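Long-range contacts in KLLA0F20702p (Kluyveromyces lactis, PDB 5Y5A), which is the telomerase subunit Est1, here its helical TPR-like and DNA/RNA-binding parts, and probably brings telomerase to chromosome ends by binding Cdc13: residues N144-A149 and S171-P176; P319-H324 and T392-F397. One frame throughout, in Å; residues are numbered along the deposited sequence.

Interaction 1. Residues N144-A149 and S171-P176; sequences NYNLTA and SNVLKP
Asn146 and Val173 pair their backbones in a single bridge between two loops that run roughly alike, their end-to-end directions 35° apart. Both bonds of the bridge belong to the backbone of Asn146. Its N-H gives a nearly straight bond to Asn172 O (2.8 Å, 172° at the hydrogen), reaching that oxygen from above the carbonyl plane, while its own O takes the N-H of Leu174 at 3.1 Å, in the carbonyl plane. The side chain of Asn146 lies alongside that of Val173, pointing the same way, and its CB rests 3.7 Å from Val173 CG2. With CG anti to the backbone N (chi1 -164°), the amide leans forward along its own chain, where OD1 accepts from Thr148 N and from Thr148 OG1, the latter 2.6 Å from Asn146 OD1. Both donors come from one face of the amide, so its rotation is probably well fixed; asparagine is short enough to do this. Leu174 supplies the apolar half. Its CD1 sits 3.8 Å from Tyr145 CB and equally near Leu147 CD2, and helix 179-206 adds Phe180 and Cys184 around it. The Tyr145 ring meets Phe180 edge-to-face, and its hydroxyl is hydrogen-bonded to Leu53 O. Further on, Ala149 is small enough to bring CB within 3.4 Å of Leu174 O and to lie against the Pro176 ring. An isolated parallel beta bridge whose residue Asn146 also opens an Asx turn thus joins the loop leaving helix 113-144 to the one leading into helix 179-206 in the Est1 TPR-clan region.

Interaction 2. Residues P319-H324 and T392-F397; sequences PLIGSH and TKFLEF
His324 lays its imidazole over the ring of Phe394 in an offset stack, the centroids 4.7 Å apart and the planes inclined by 17°. The overlap is off-centre: Phe394 CD1 stands over one face of the imidazole, near its rim, 3.4 Å from His324 CG. His324 CB in turn lies over the face of the phenyl ring, 3.8 Å from its centroid, in a CH-pi contact. On the far end of the imidazole, CE1 approaches Phe397 CB at 3.8 Å; these two rings are also nearly parallel but slid so far apart that they scarcely overlap. Both phenylalanines carry CG anti to the backbone N (chi1 -167° and 168°), which sends both rings toward helix 318-325, on the same side of the imidazole plane. The imidazole is steadied from its own helix, since ND1 donates to Leu320 O at 3.0 Å. Ser323 OG reaches the same oxygen from the opposite face of the carbonyl. Leucine suits position 320 because its CB and CD1 both press on Phe397 CZ, each at 3.8 Å, its side chain crossing that of the phenylalanine at about a right angle. Ile321 adds a looser touch on Phe394 CZ. Cutting His324 back to an alanine is likely to uncover the Phe394 ring and Phe397 CB and to deprive Leu320 O of its ND1 donor. The two antiparallel helices, whose local axes pass 10.7 Å apart, are therefore joined here by aromatic and aliphatic packing, with the ND1 donor of the histidine used within its own helix and one face of its ring laid against the partner helix.

In the fold
From the N terminus, interaction 1 begins at the very end of helix 113-144, closing a loop of 21 intervening residues that holds the short helix 155-158 before the chain enters helix 179-206. That contact ties neighbouring connections together at one end of the N-terminal helices. The chain then runs through a further series of helices to 318-325, where interaction 2 begins. It closes over 67 residues, including the long helix 339-379, and brings helix 385-410 against 318-325 within the Est1 DNA/RNA-binding region. The two contacts follow in series, neither nested nor crossed. Their centres lie 47 Å apart on opposite sides of the chain's centre, so each joins its own part of the helical fold.

Interaction 1. Residues N144-A149 and S171-P176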
# COMPACT_ATOMS: atom_id res chain seq x y z
N ASN A 144 -25.27 -8.93 -14.83
CA ASN A 144 -26.54 -8.35 -14.41
C ASN A 144 -26.51 -6.82 -14.29
O ASN A 144 -27.48 -6.15 -14.65
CB ASN A 144 -26.98 -8.94 -13.07
CG ASN A 144 -27.66 -10.28 -13.22
OD1 ASN A 144 -28.89 -10.36 -13.29
ND2 ASN A 144 -26.87 -11.34 -13.27
N TYR A 145 -25.42 -6.29 -13.77
CA TYR A 145 -25.40 -4.88 -13.39
C TYR A 145 -24.26 -4.09 -14.04
O TYR A 145 -23.17 -4.61 -14.27
CB TYR A 145 -25.31 -4.77 -11.86
CG TYR A 145 -26.32 -5.64 -11.14
CD1 TYR A 145 -27.68 -5.32 -11.15
CD2 TYR A 145 -25.93 -6.78 -10.44
CE1 TYR A 145 -28.60 -6.11 -10.49
CE2 TYR A 145 -26.85 -7.58 -9.78
CZ TYR A 145 -28.18 -7.23 -9.81
OH TYR A 145 -29.11 -8.02 -9.15
N ASN A 146 -24.55 -2.82 -14.34
CA ASN A 146 -23.54 -1.90 -14.86
C ASN A 146 -22.84 -1.18 -13.71
O ASN A 146 -23.48 -0.49 -12.92
CB ASN A 146 -24.18 -0.89 -15.82
CG ASN A 146 -23.17 -0.16 -16.68
OD1 ASN A 146 -22.02 0.03 -16.28
ND2 ASN A 146 -23.59 0.24 -17.87
N LEU A 147 -21.53 -1.35 -13.61
CA LEU A 147 -20.80 -0.82 -12.47
C LEU A 147 -20.04 0.46 -12.79
O LEU A 147 -19.19 0.89 -12.01
CB LEU A 147 -19.82 -1.88 -11.94
CG LEU A 147 -20.41 -3.26 -11.64
CD1 LEU A 147 -19.37 -4.14 -10.98
CD2 LEU A 147 -21.63 -3.12 -10.76
N THR A 148 -20.35 1.08 -13.92
CA THR A 148 -19.56 2.21 -14.41
C THR A 148 -19.69 3.47 -13.55
O THR A 148 -18.89 4.40 -13.68
CB THR A 148 -19.92 2.57 -15.86
OG1 THR A 148 -21.35 2.52 -16.02
CG2 THR A 148 -19.28 1.59 -16.82
N ALA A 149 -20.68 3.50 -12.67
CA ALA A 149 -20.84 4.65 -11.78
C ALA A 149 -19.94 4.53 -10.56
O ALA A 149 -19.77 5.48 -9.80
CB ALA A 149 -22.29 4.78 -11.35
N SER A 171 -32.10 0.57 -16.03
CA SER A 171 -32.15 0.30 -14.60
C SER A 171 -31.05 -0.66 -14.17
O SER A 171 -30.84 -0.89 -12.97
CB SER A 171 -33.52 -0.26 -14.21
OG SER A 171 -33.64 -0.32 -12.80
N ASN A 172 -30.34 -1.22 -15.14
CA ASN A 172 -29.21 -2.11 -14.87
C ASN A 172 -28.02 -1.36 -14.29
O ASN A 172 -27.11 -1.97 -13.74
CB ASN A 172 -28.79 -2.86 -16.13
CG ASN A 172 -29.70 -4.03 -16.46
OD1 ASN A 172 -30.78 -4.17 -15.88
ND2 ASN A 172 -29.26 -4.88 -17.38
N VAL A 173 -28.02 -0.04 -14.43
CA VAL A 173 -26.92 0.78 -13.95
C VAL A 173 -27.06 1.12 -12.47
O VAL A 173 -27.99 1.82 -12.07
CB VAL A 173 -26.80 2.09 -14.75
CG1 VAL A 173 -25.57 2.87 -14.31
CG2 VAL A 173 -26.74 1.80 -16.24
N LEU A 174 -26.14 0.61 -11.67
CA LEU A 174 -26.18 0.80 -10.23
C LEU A 174 -25.77 2.21 -9.82
O LEU A 174 -24.71 2.70 -10.21
CB LEU A 174 -25.28 -0.22 -9.53
CG LEU A 174 -25.76 -1.67 -9.58
CD1 LEU A 174 -24.81 -2.57 -8.82
CD2 LEU A 174 -27.17 -1.78 -9.02
N LYS A 175 -26.63 2.87 -9.04
CA LYS A 175 -26.33 4.20 -8.53
C LYS A 175 -25.30 4.11 -7.42
O LYS A 175 -25.35 3.19 -6.60
CB LYS A 175 -27.61 4.88 -8.04
CG LYS A 175 -28.65 5.06 -9.14
CD LYS A 175 -29.81 5.94 -8.69
CE LYS A 175 -30.76 6.22 -9.85
NZ LYS A 175 -31.85 7.16 -9.48
N PRO A 176 -24.36 5.06 -7.38
CA PRO A 176 -23.18 4.97 -6.50
C PRO A 176 -23.48 5.03 -5.01
O PRO A 176 -22.54 4.95 -4.21
CB PRO A 176 -22.32 6.15 -6.96
CG PRO A 176 -23.28 7.10 -7.57
CD PRO A 176 -24.32 6.26 -8.23

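Interaction 2. Residues P319-H324 and T392-F397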
# COMPACT_ATOMS: atom_id res chain seq x y z
N PRO A 319 16.34 -1.53 8.81
CA PRO A 319 16.89 -1.50 10.18
C PRO A 319 16.76 -0.14 10.88
O PRO A 319 16.77 -0.10 12.11
CB PRO A 319 18.37 -1.84 9.97
CG PRO A 319 18.39 -2.63 8.72
CD PRO A 319 17.36 -1.97 7.84
N LEU A 320 16.65 0.94 10.11
CA LEU A 320 16.55 2.26 10.71
C LEU A 320 15.16 2.43 11.31
O LEU A 320 15.01 2.90 12.44
CB LEU A 320 16.83 3.35 9.67
CG LEU A 320 18.18 3.13 8.98
CD1 LEU A 320 18.38 4.13 7.84
CD2 LEU A 320 19.32 3.24 9.99
N ILE A 321 14.15 2.05 10.54
CA ILE A 321 12.78 2.04 11.02
C ILE A 321 12.64 1.04 12.17
O ILE A 321 12.05 1.35 13.21
CB ILE A 321 11.82 1.71 9.89
CG1 ILE A 321 11.80 2.87 8.89
CG2 ILE A 321 10.42 1.45 10.44
CD1 ILE A 321 11.00 2.58 7.62
N GLY A 322 13.20 -0.15 11.98
CA GLY A 322 13.14 -1.20 13.00
C GLY A 322 13.68 -0.74 14.34
O GLY A 322 13.06 -0.99 15.38
N SER A 323 14.82 -0.07 14.32
CA SER A 323 15.47 0.35 15.56
C SER A 323 14.69 1.43 16.31
O SER A 323 14.82 1.55 17.52
CB SER A 323 16.89 0.83 15.27
OG SER A 323 16.88 2.09 14.62
N HIS A 324 13.89 2.22 15.60
CA HIS A 324 13.06 3.22 16.27
C HIS A 324 11.81 2.59 16.87
O HIS A 324 11.45 2.88 18.02
CB HIS A 324 12.68 4.34 15.31
CG HIS A 324 13.75 5.38 15.15
ND1 HIS A 324 14.58 5.44 14.05
CD2 HIS A 324 14.13 6.39 15.97
CE1 HIS A 324 15.42 6.44 14.20
NE2 HIS A 324 15.17 7.03 15.35
N THR A 392 10.07 11.61 19.57
CA THR A 392 10.67 12.80 18.97
C THR A 392 11.91 12.44 18.14
O THR A 392 12.13 13.00 17.05
CB THR A 392 11.04 13.83 20.06
OG1 THR A 392 9.86 14.22 20.76
CG2 THR A 392 11.70 15.07 19.46
N LYS A 393 12.71 11.51 18.65
CA LYS A 393 13.90 11.04 17.93
C LYS A 393 13.54 10.43 16.57
O LYS A 393 14.28 10.60 15.60
CB LYS A 393 14.68 10.02 18.77
CG LYS A 393 15.42 10.59 19.96
CD LYS A 393 16.55 11.49 19.50
CE LYS A 393 17.36 12.01 20.68
NZ LYS A 393 18.47 12.88 20.22
N PHE A 394 12.41 9.73 16.50
CA PHE A 394 11.98 9.11 15.24
C PHE A 394 11.56 10.19 14.25
O PHE A 394 11.91 10.14 13.08
CB PHE A 394 10.82 8.12 15.47
CG PHE A 394 10.53 7.22 14.28
CD1 PHE A 394 11.47 7.08 13.25
CD2 PHE A 394 9.33 6.54 14.18
CE1 PHE A 394 11.21 6.26 12.16
CE2 PHE A 394 9.06 5.71 13.08
CZ PHE A 394 10.00 5.58 12.07
N LEU A 395 10.80 11.16 14.74
CA LEU A 395 10.30 12.25 13.92
C LEU A 395 11.48 13.06 13.37
O LEU A 395 11.47 13.49 12.22
CB LEU A 395 9.36 13.13 14.75
CG LEU A 395 8.22 13.91 14.09
CD1 LEU A 395 7.47 13.05 13.09
CD2 LEU A 395 7.28 14.41 15.17
N GLU A 396 12.51 13.24 14.20
CA GLU A 396 13.73 13.92 13.78
C GLU A 396 14.39 13.18 12.62
O GLU A 396 14.78 13.81 11.64
CB GLU A 396 14.72 14.05 14.94
CG GLU A 396 14.35 15.11 15.96
CD GLU A 396 15.29 15.11 17.15
OE1 GLU A 396 16.23 14.28 17.17
OE2 GLU A 396 15.08 15.94 18.07
N PHE A 397 14.51 11.86 12.75
CA PHE A 397 15.10 11.05 11.69
C PHE A 397 14.27 11.17 10.42
O PHE A 397 14.81 11.26 9.32
CB PHE A 397 15.20 9.57 12.10
CG PHE A 397 15.53 8.66 10.94
CD1 PHE A 397 16.79 8.68 10.37
CD2 PHE A 397 14.57 7.81 10.41
CE1 PHE A 397 17.10 7.86 9.28
CE2 PHE A 397 14.86 6.99 9.33
CZ PHE A 397 16.13 7.01 8.76